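Side-chain contacts in DNA helicase RecQ (Deinococcus radiodurans, PDB 4Q48), which is the catalytic core of a helicase that probably couples ATP hydrolysis to the unwinding of duplex DNA, translocating in the 3'-5' direction: residues 33-38 with 201-206; 315-320 with 369-374. All blocks are in the same frame, centred on the assembly; numbering follows the deposited sequence.

Contact 1 (33-38 with 201-206) and contact 2 (315-320 with 369-374) share no helix or strand. Their centres lie about 28 Å apart. Contact 1 is a surface contact at the edge of the first RecA-like domain, where a helix meets an outermost strand of the parallel sheet. Contact 2 is partly buried and nearer the centre of the chain. It joins the second RecA-like domain to a helix of the zinc-binding region. The chemistry differs accordingly. In contact 1 an amide group lies against a proline ring and its polar end bonds elsewhere. In contact 2 methionine, leucine and alanine meet through apolar side-chain atoms.

Contact 1: 33-38 with 201-206; sequences VQQVAE and PQFVSS
Gln35 touches Pro201 and Phe203 in a small surface contact between a helix and an edge strand of the first RecA-like domain. This is the P-loop NTPase fold. Helix 29-37 carries Gln35, and strand 202-204 is an outermost strand of the parallel sheet, beside 42-45. Phe203 pairs with Leu43 and Leu45 of that neighbour through backbone bonds. Its side chain is about 8 Å from that of Gln29, an ADP-binding residue, though no nucleotide is bound here. Against Gln35 the Phe203 ring meets the root of the side chain, with CZ of Phe203 4.3 Å from CB of Gln35. The Gln35 chain bends at chi2 (82°), which carries its amide across to the Pro201 ring. The Gln35 and Pro201 side chains come from opposite directions. The amide nitrogen is held by a hydrogen bond to the backbone oxygen of Asn41. An alanine here would remove the amide, and is likely to leave Pro201 without this cover and the Asn41 oxygen without this donor. In the amide contact, Gln35 NE2 lies 3.6 Å from Pro201 CD, and Gln35 CD lies 3.7 Å from Pro201 CG.

Contact 2: 315-320 with 369-374; sequences KSMEGY and LDALLT
Residues 315-320 lead into helix 317-324 and make its first turn, and residues 369-374 are a turn and a half within helix 359-376. The backbones come closest at Met317 and Leu372, whose CA atoms are 5.6 Å apart. Ser316 is the N-cap of the first helix. Its OG accepts from Gly319 N at 3.1 Å, and the bond is nearly straight (167°). The contact joins the second RecA-like domain to the zinc-binding region typical of RecQ helicases.

Met317 and Leu372 carry most of it. CG of Met317 stands anti to the carbonyl carbon (chi1 -72°), and the chain then bends twice. This brings the sulfur beside the Leu372 methyl CD1 and its backbone CA. SD of Met317 is 3.6 Å from CD1 of Leu372 and 3.9 Å from CA of Leu372. The two side chains cross at a slant. One carbon earlier, CG of Met317 lies 4.2 Å from CB of Ala371. The other Leu372 methyl, CD2, points to the backbone of the cap, 4.3 Å from Ser316 N. Leu386 and Tyr389 of helix 382-389 also touch Met317. The bound zinc ion is about 13 Å from the Met317 side chain.

Polar pairs tie the same two helices at the flanks. Glu318 forms a salt bridge with Lys368, and Tyr320 OH is hydrogen-bonded to Tyr375 OH. Between the two segments themselves the contact is apolar. It rests there on the fit of methionine, alanine and leucine, with charge and hydroxyl pairing left to the flanks.

Contact 1: 33-38 with 201-206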
ATOM      1  N   VAL A  33     -20.330  -1.786   4.919  1.00 57.65           N
ATOM      2  CA  VAL A  33     -21.410  -2.588   4.375  1.00 55.51           C
ATOM      3  C   VAL A  33     -22.735  -1.829   4.372  1.00 58.32           C
ATOM      4  O   VAL A  33     -23.518  -1.958   3.436  1.00 56.97           O
ATOM      5  CB  VAL A  33     -21.552  -3.905   5.128  1.00 56.99           C
ATOM      6  CG1 VAL A  33     -22.893  -4.563   4.825  1.00 61.47           C
ATOM      7  CG2 VAL A  33     -20.420  -4.823   4.740  1.00 60.71           C
ATOM      8  N   GLN A  34     -22.964  -0.993   5.379  1.00 58.78           N
ATOM      9  CA  GLN A  34     -24.175  -0.167   5.409  1.00 58.26           C
ATOM     10  C   GLN A  34     -24.217   0.892   4.309  1.00 50.74           C
ATOM     11  O   GLN A  34     -25.260   1.214   3.769  1.00 52.81           O
ATOM     12  CB  GLN A  34     -24.310   0.515   6.767  1.00 65.20           C
ATOM     13  CG  GLN A  34     -25.647   1.184   6.996  1.00 64.58           C
ATOM     14  CD  GLN A  34     -25.707   1.893   8.336  1.00 78.84           C
ATOM     15  OE1 GLN A  34     -24.826   2.691   8.673  1.00 81.31           O
ATOM     16  NE2 GLN A  34     -26.735   1.584   9.122  1.00 85.99           N
ATOM     17  N   GLN A  35     -23.067   1.393   3.924  1.00 53.88           N
ATOM     18  CA  GLN A  35     -23.038   2.526   3.026  1.00 52.90           C
ATOM     19  C   GLN A  35     -23.319   2.043   1.597  1.00 56.78           C
ATOM     20  O   GLN A  35     -24.001   2.725   0.823  1.00 55.91           O
ATOM     21  CB  GLN A  35     -21.679   3.228   3.133  1.00 48.04           C
ATOM     22  CG  GLN A  35     -21.189   3.890   1.868  1.00 52.33           C
ATOM     23  CD  GLN A  35     -21.803   5.246   1.657  1.00 55.17           C
ATOM     24  OE1 GLN A  35     -22.389   5.816   2.579  1.00 56.32           O
ATOM     25  NE2 GLN A  35     -21.692   5.769   0.434  1.00 45.74           N
ATOM     26  N   VAL A  36     -22.833   0.848   1.265  1.00 58.10           N
ATOM     27  CA  VAL A  36     -22.984   0.319  -0.083  1.00 51.81           C
ATOM     28  C   VAL A  36     -24.346  -0.371  -0.184  1.00 46.53           C
ATOM     29  O   VAL A  36     -24.942  -0.418  -1.244  1.00 44.01           O
ATOM     30  CB  VAL A  36     -21.835  -0.645  -0.456  1.00 49.84           C
ATOM     31  CG1 VAL A  36     -21.926  -1.050  -1.920  1.00 45.57           C
ATOM     32  CG2 VAL A  36     -20.502   0.043  -0.257  1.00 54.35           C
ATOM     33  N   ALA A  37     -24.855  -0.899   0.919  1.00 50.08           N
ATOM     34  CA  ALA A  37     -26.157  -1.553   0.853  1.00 49.37           C
ATOM     35  C   ALA A  37     -27.290  -0.544   0.701  1.00 52.69           C
ATOM     36  O   ALA A  37     -28.264  -0.816   0.002  1.00 53.16           O
ATOM     37  CB  ALA A  37     -26.386  -2.410   2.076  1.00 43.86           C
ATOM     38  N   GLU A  38     -27.149   0.633   1.310  1.00 53.97           N
ATOM     39  CA  GLU A  38     -28.148   1.694   1.182  1.00 44.66           C
ATOM     40  C   GLU A  38     -27.950   2.472  -0.114  1.00 43.10           C
ATOM     41  O   GLU A  38     -28.424   3.601  -0.240  1.00 51.15           O
ATOM     42  CB  GLU A  38     -28.085   2.666   2.365  1.00 51.08           C
ATOM     43  CG  GLU A  38     -28.580   2.118   3.697  1.00 56.10           C
ATOM     44  CD  GLU A  38     -28.412   3.123   4.853  1.00 71.51           C
ATOM     45  OE1 GLU A  38     -27.553   4.040   4.762  1.00 69.86           O
ATOM     46  OE2 GLU A  38     -29.107   2.966   5.884  1.00 73.59           O
ATOM     47  N   PRO A 201     -17.512   8.531   0.499  1.00 48.64           N
ATOM     48  CA  PRO A 201     -16.725   8.304   1.717  1.00 56.69           C
ATOM     49  C   PRO A 201     -15.527   7.399   1.410  1.00 57.40           C
ATOM     50  O   PRO A 201     -15.604   6.555   0.506  1.00 52.95           O
ATOM     51  CB  PRO A 201     -17.707   7.590   2.668  1.00 48.85           C
ATOM     52  CG  PRO A 201     -19.030   7.701   2.042  1.00 49.33           C
ATOM     53  CD  PRO A 201     -18.851   7.936   0.569  1.00 44.43           C
ATOM     54  N   GLN A 202     -14.414   7.619   2.102  1.00 58.81           N
ATOM     55  CA  GLN A 202     -13.232   6.783   1.922  1.00 54.15           C
ATOM     56  C   GLN A 202     -12.990   6.128   3.263  1.00 55.42           C
ATOM     57  O   GLN A 202     -12.975   6.797   4.302  1.00 53.88           O
ATOM     58  CB  GLN A 202     -12.018   7.569   1.428  1.00 56.33           C
ATOM     59  CG  GLN A 202     -11.049   8.033   2.502  1.00 61.50           C
ATOM     60  CD  GLN A 202      -9.607   8.024   2.010  1.00 70.30           C
ATOM     61  OE1 GLN A 202      -9.341   8.013   0.796  1.00 66.43           O
ATOM     62  NE2 GLN A 202      -8.669   8.018   2.949  1.00 68.30           N
ATOM     63  N   PHE A 203     -12.884   4.802   3.234  1.00 57.86           N
ATOM     64  CA  PHE A 203     -12.748   3.986   4.440  1.00 60.18           C
ATOM     65  C   PHE A 203     -11.380   3.326   4.579  1.00 58.99           C
ATOM     66  O   PHE A 203     -10.887   2.661   3.656  1.00 53.51           O
ATOM     67  CB  PHE A 203     -13.832   2.915   4.479  1.00 59.16           C
ATOM     68  CG  PHE A 203     -15.225   3.465   4.492  1.00 62.82           C
ATOM     69  CD1 PHE A 203     -15.871   3.771   3.303  1.00 61.23           C
ATOM     70  CD2 PHE A 203     -15.896   3.667   5.687  1.00 64.51           C
ATOM     71  CE1 PHE A 203     -17.156   4.262   3.304  1.00 58.63           C
ATOM     72  CE2 PHE A 203     -17.188   4.154   5.696  1.00 58.66           C
ATOM     73  CZ  PHE A 203     -17.815   4.448   4.503  1.00 63.31           C
ATOM     74  N   VAL A 204     -10.752   3.524   5.728  1.00 58.64           N
ATOM     75  CA  VAL A 204      -9.442   2.941   5.936  1.00 54.65           C
ATOM     76  C   VAL A 204      -9.533   1.993   7.121  1.00 52.09           C
ATOM     77  O   VAL A 204      -9.675   2.432   8.262  1.00 56.06           O
ATOM     78  CB  VAL A 204      -8.379   4.040   6.180  1.00 59.53           C
ATOM     79  CG1 VAL A 204      -7.024   3.426   6.397  1.00 54.12           C
ATOM     80  CG2 VAL A 204      -8.310   5.006   4.988  1.00 57.12           C
ATOM     81  N   SER A 205      -9.485   0.690   6.859  1.00 52.74           N
ATOM     82  CA  SER A 205      -9.442  -0.268   7.958  1.00 51.90           C
ATOM     83  C   SER A 205      -7.980  -0.390   8.359  1.00 54.35           C
ATOM     84  O   SER A 205      -7.093  -0.137   7.537  1.00 47.16           O
ATOM     85  CB  SER A 205     -10.042  -1.616   7.559  1.00 54.85           C
ATOM     86  OG  SER A 205      -9.536  -2.684   8.356  1.00 71.96           O
ATOM     87  N   SER A 206      -7.703  -0.833   9.582  1.00 50.08           N
ATOM     88  CA  SER A 206      -6.320  -0.789  10.016  1.00 44.72           C
ATOM     89  C   SER A 206      -5.420  -1.762   9.267  1.00 45.68           C
ATOM     90  O   SER A 206      -5.783  -2.912   9.014  1.00 44.16           O
ATOM     91  CB  SER A 206      -6.228  -1.063  11.502  1.00 44.56           C
ATOM     92  OG  SER A 206      -4.924  -0.813  11.947  1.00 41.89           O
TER

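Contact 2: 315-320 with 369-374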
ATOM      1  N   LYS A 315      11.596  -3.679  -2.896  1.00 40.26           N
ATOM      2  CA  LYS A 315      11.411  -2.798  -4.048  1.00 43.01           C
ATOM      3  C   LYS A 315      10.483  -1.622  -3.723  1.00 44.66           C
ATOM      4  O   LYS A 315      10.493  -0.600  -4.403  1.00 54.16           O
ATOM      5  CB  LYS A 315      10.858  -3.573  -5.253  1.00 48.09           C
ATOM      6  CG  LYS A 315      11.537  -4.916  -5.502  1.00 56.65           C
ATOM      7  CD  LYS A 315      11.557  -5.271  -7.005  1.00 61.87           C
ATOM      8  CE  LYS A 315      11.766  -6.778  -7.293  1.00 70.55           C
ATOM      9  NZ  LYS A 315      11.022  -7.375  -8.466  1.00 56.25           N
ATOM     10  N   SER A 316       9.678  -1.767  -2.684  1.00 41.74           N
ATOM     11  CA  SER A 316       8.759  -0.718  -2.306  1.00 39.53           C
ATOM     12  C   SER A 316       8.215  -0.894  -0.892  1.00 41.42           C
ATOM     13  O   SER A 316       8.405  -1.943  -0.269  1.00 36.92           O
ATOM     14  CB  SER A 316       7.613  -0.686  -3.302  1.00 38.64           C
ATOM     15  OG  SER A 316       6.896  -1.904  -3.248  1.00 39.02           O
ATOM     16  N   MET A 317       7.511   0.133  -0.413  1.00 41.92           N
ATOM     17  CA  MET A 317       6.771   0.056   0.841  1.00 37.55           C
ATOM     18  C   MET A 317       5.655  -0.997   0.754  1.00 37.75           C
ATOM     19  O   MET A 317       5.400  -1.719   1.721  1.00 37.84           O
ATOM     20  CB  MET A 317       6.175   1.418   1.215  1.00 33.13           C
ATOM     21  CG  MET A 317       7.178   2.452   1.692  1.00 34.44           C
ATOM     22  SD  MET A 317       7.956   2.009   3.250  1.00 43.40           S
ATOM     23  CE  MET A 317       6.808   2.719   4.425  1.00 35.29           C
ATOM     24  N   GLU A 318       4.979  -1.064  -0.392  1.00 42.68           N
ATOM     25  CA  GLU A 318       3.950  -2.085  -0.619  1.00 45.84           C
ATOM     26  C   GLU A 318       4.530  -3.486  -0.417  1.00 44.84           C
ATOM     27  O   GLU A 318       3.994  -4.285   0.359  1.00 47.41           O
ATOM     28  CB  GLU A 318       3.394  -1.997  -2.038  1.00 46.61           C
ATOM     29  CG  GLU A 318       2.596  -0.771  -2.364  1.00 55.39           C
ATOM     30  CD  GLU A 318       3.480   0.363  -2.852  1.00 54.98           C
ATOM     31  OE1 GLU A 318       4.675   0.400  -2.477  1.00 42.90           O
ATOM     32  OE2 GLU A 318       2.989   1.190  -3.656  1.00 66.92           O
ATOM     33  N   GLY A 319       5.655  -3.751  -1.084  1.00 37.82           N
ATOM     34  CA  GLY A 319       6.330  -5.028  -0.977  1.00 40.55           C
ATOM     35  C   GLY A 319       6.827  -5.321   0.422  1.00 39.74           C
ATOM     36  O   GLY A 319       6.698  -6.439   0.915  1.00 42.64           O
ATOM     37  N   TYR A 320       7.393  -4.306   1.058  1.00 39.13           N
ATOM     38  CA  TYR A 320       7.909  -4.437   2.408  1.00 36.69           C
ATOM     39  C   TYR A 320       6.774  -4.821   3.357  1.00 39.75           C
ATOM     40  O   TYR A 320       6.913  -5.720   4.199  1.00 39.79           O
ATOM     41  CB  TYR A 320       8.608  -3.142   2.839  1.00 32.37           C
ATOM     42  CG  TYR A 320       9.056  -3.143   4.274  1.00 35.28           C
ATOM     43  CD1 TYR A 320      10.192  -3.826   4.678  1.00 34.31           C
ATOM     44  CD2 TYR A 320       8.311  -2.488   5.242  1.00 34.22           C
ATOM     45  CE1 TYR A 320      10.582  -3.834   6.015  1.00 33.98           C
ATOM     46  CE2 TYR A 320       8.691  -2.489   6.562  1.00 34.14           C
ATOM     47  CZ  TYR A 320       9.827  -3.162   6.953  1.00 33.86           C
ATOM     48  OH  TYR A 320      10.186  -3.142   8.291  1.00 28.21           O
ATOM     49  N   LEU A 369      11.114   4.621  -3.972  1.00 40.63           N
ATOM     50  CA  LEU A 369      12.368   4.571  -3.238  1.00 35.66           C
ATOM     51  C   LEU A 369      12.450   5.676  -2.190  1.00 35.32           C
ATOM     52  O   LEU A 369      12.968   5.459  -1.100  1.00 36.38           O
ATOM     53  CB  LEU A 369      13.551   4.675  -4.198  1.00 41.65           C
ATOM     54  CG  LEU A 369      14.892   4.821  -3.479  1.00 35.50           C
ATOM     55  CD1 LEU A 369      15.184   3.536  -2.719  1.00 37.06           C
ATOM     56  CD2 LEU A 369      16.009   5.197  -4.409  1.00 28.33           C
ATOM     57  N   ASP A 370      11.975   6.872  -2.532  1.00 38.56           N
ATOM     58  CA  ASP A 370      12.015   7.996  -1.597  1.00 35.65           C
ATOM     59  C   ASP A 370      11.129   7.700  -0.396  1.00 36.08           C
ATOM     60  O   ASP A 370      11.475   8.011   0.749  1.00 32.74           O
ATOM     61  CB  ASP A 370      11.568   9.295  -2.266  1.00 34.10           C
ATOM     62  CG  ASP A 370      11.537  10.474  -1.289  1.00 51.42           C
ATOM     63  OD1 ASP A 370      12.614  11.060  -0.942  1.00 48.26           O
ATOM     64  OD2 ASP A 370      10.403  10.793  -0.842  1.00 53.25           O
ATOM     65  N   ALA A 371       9.981   7.100  -0.673  1.00 31.50           N
ATOM     66  CA  ALA A 371       9.086   6.719   0.369  1.00 28.63           C
ATOM     67  C   ALA A 371       9.814   5.741   1.284  1.00 37.58           C
ATOM     68  O   ALA A 371       9.879   5.953   2.506  1.00 36.55           O
ATOM     69  CB  ALA A 371       7.860   6.104  -0.199  1.00 26.96           C
ATOM     70  N   LEU A 372      10.411   4.708   0.687  1.00 31.85           N
ATOM     71  CA  LEU A 372      11.020   3.646   1.462  1.00 30.95           C
ATOM     72  C   LEU A 372      12.167   4.158   2.345  1.00 34.34           C
ATOM     73  O   LEU A 372      12.199   3.908   3.555  1.00 29.94           O
ATOM     74  CB  LEU A 372      11.508   2.549   0.516  1.00 35.57           C
ATOM     75  CG  LEU A 372      12.083   1.282   1.151  1.00 35.47           C
ATOM     76  CD1 LEU A 372      11.160   0.757   2.243  1.00 32.77           C
ATOM     77  CD2 LEU A 372      12.224   0.241   0.069  1.00 37.51           C
ATOM     78  N   LEU A 373      13.069   4.927   1.733  1.00 39.03           N
ATOM     79  CA  LEU A 373      14.167   5.575   2.441  1.00 33.80           C
ATOM     80  C   LEU A 373      13.681   6.498   3.562  1.00 34.19           C
ATOM     81  O   LEU A 373      14.276   6.555   4.642  1.00 33.91           O
ATOM     82  CB  LEU A 373      15.037   6.353   1.452  1.00 32.09           C
ATOM     83  CG  LEU A 373      15.904   5.487   0.534  1.00 32.97           C
ATOM     84  CD1 LEU A 373      16.787   6.341  -0.335  1.00 35.53           C
ATOM     85  CD2 LEU A 373      16.775   4.578   1.358  1.00 34.35           C
ATOM     86  N   THR A 374      12.598   7.221   3.322  1.00 33.48           N
ATOM     87  CA  THR A 374      12.045   8.071   4.365  1.00 28.42           C
ATOM     88  C   THR A 374      11.599   7.228   5.557  1.00 32.06           C
ATOM     89  O   THR A 374      11.801   7.623   6.702  1.00 32.12           O
ATOM     90  CB  THR A 374      10.923   8.914   3.814  1.00 23.15           C
ATOM     91  OG1 THR A 374      11.495   9.819   2.868  1.00 30.55           O
ATOM     92  CG2 THR A 374      10.248   9.703   4.885  1.00 20.72           C
TER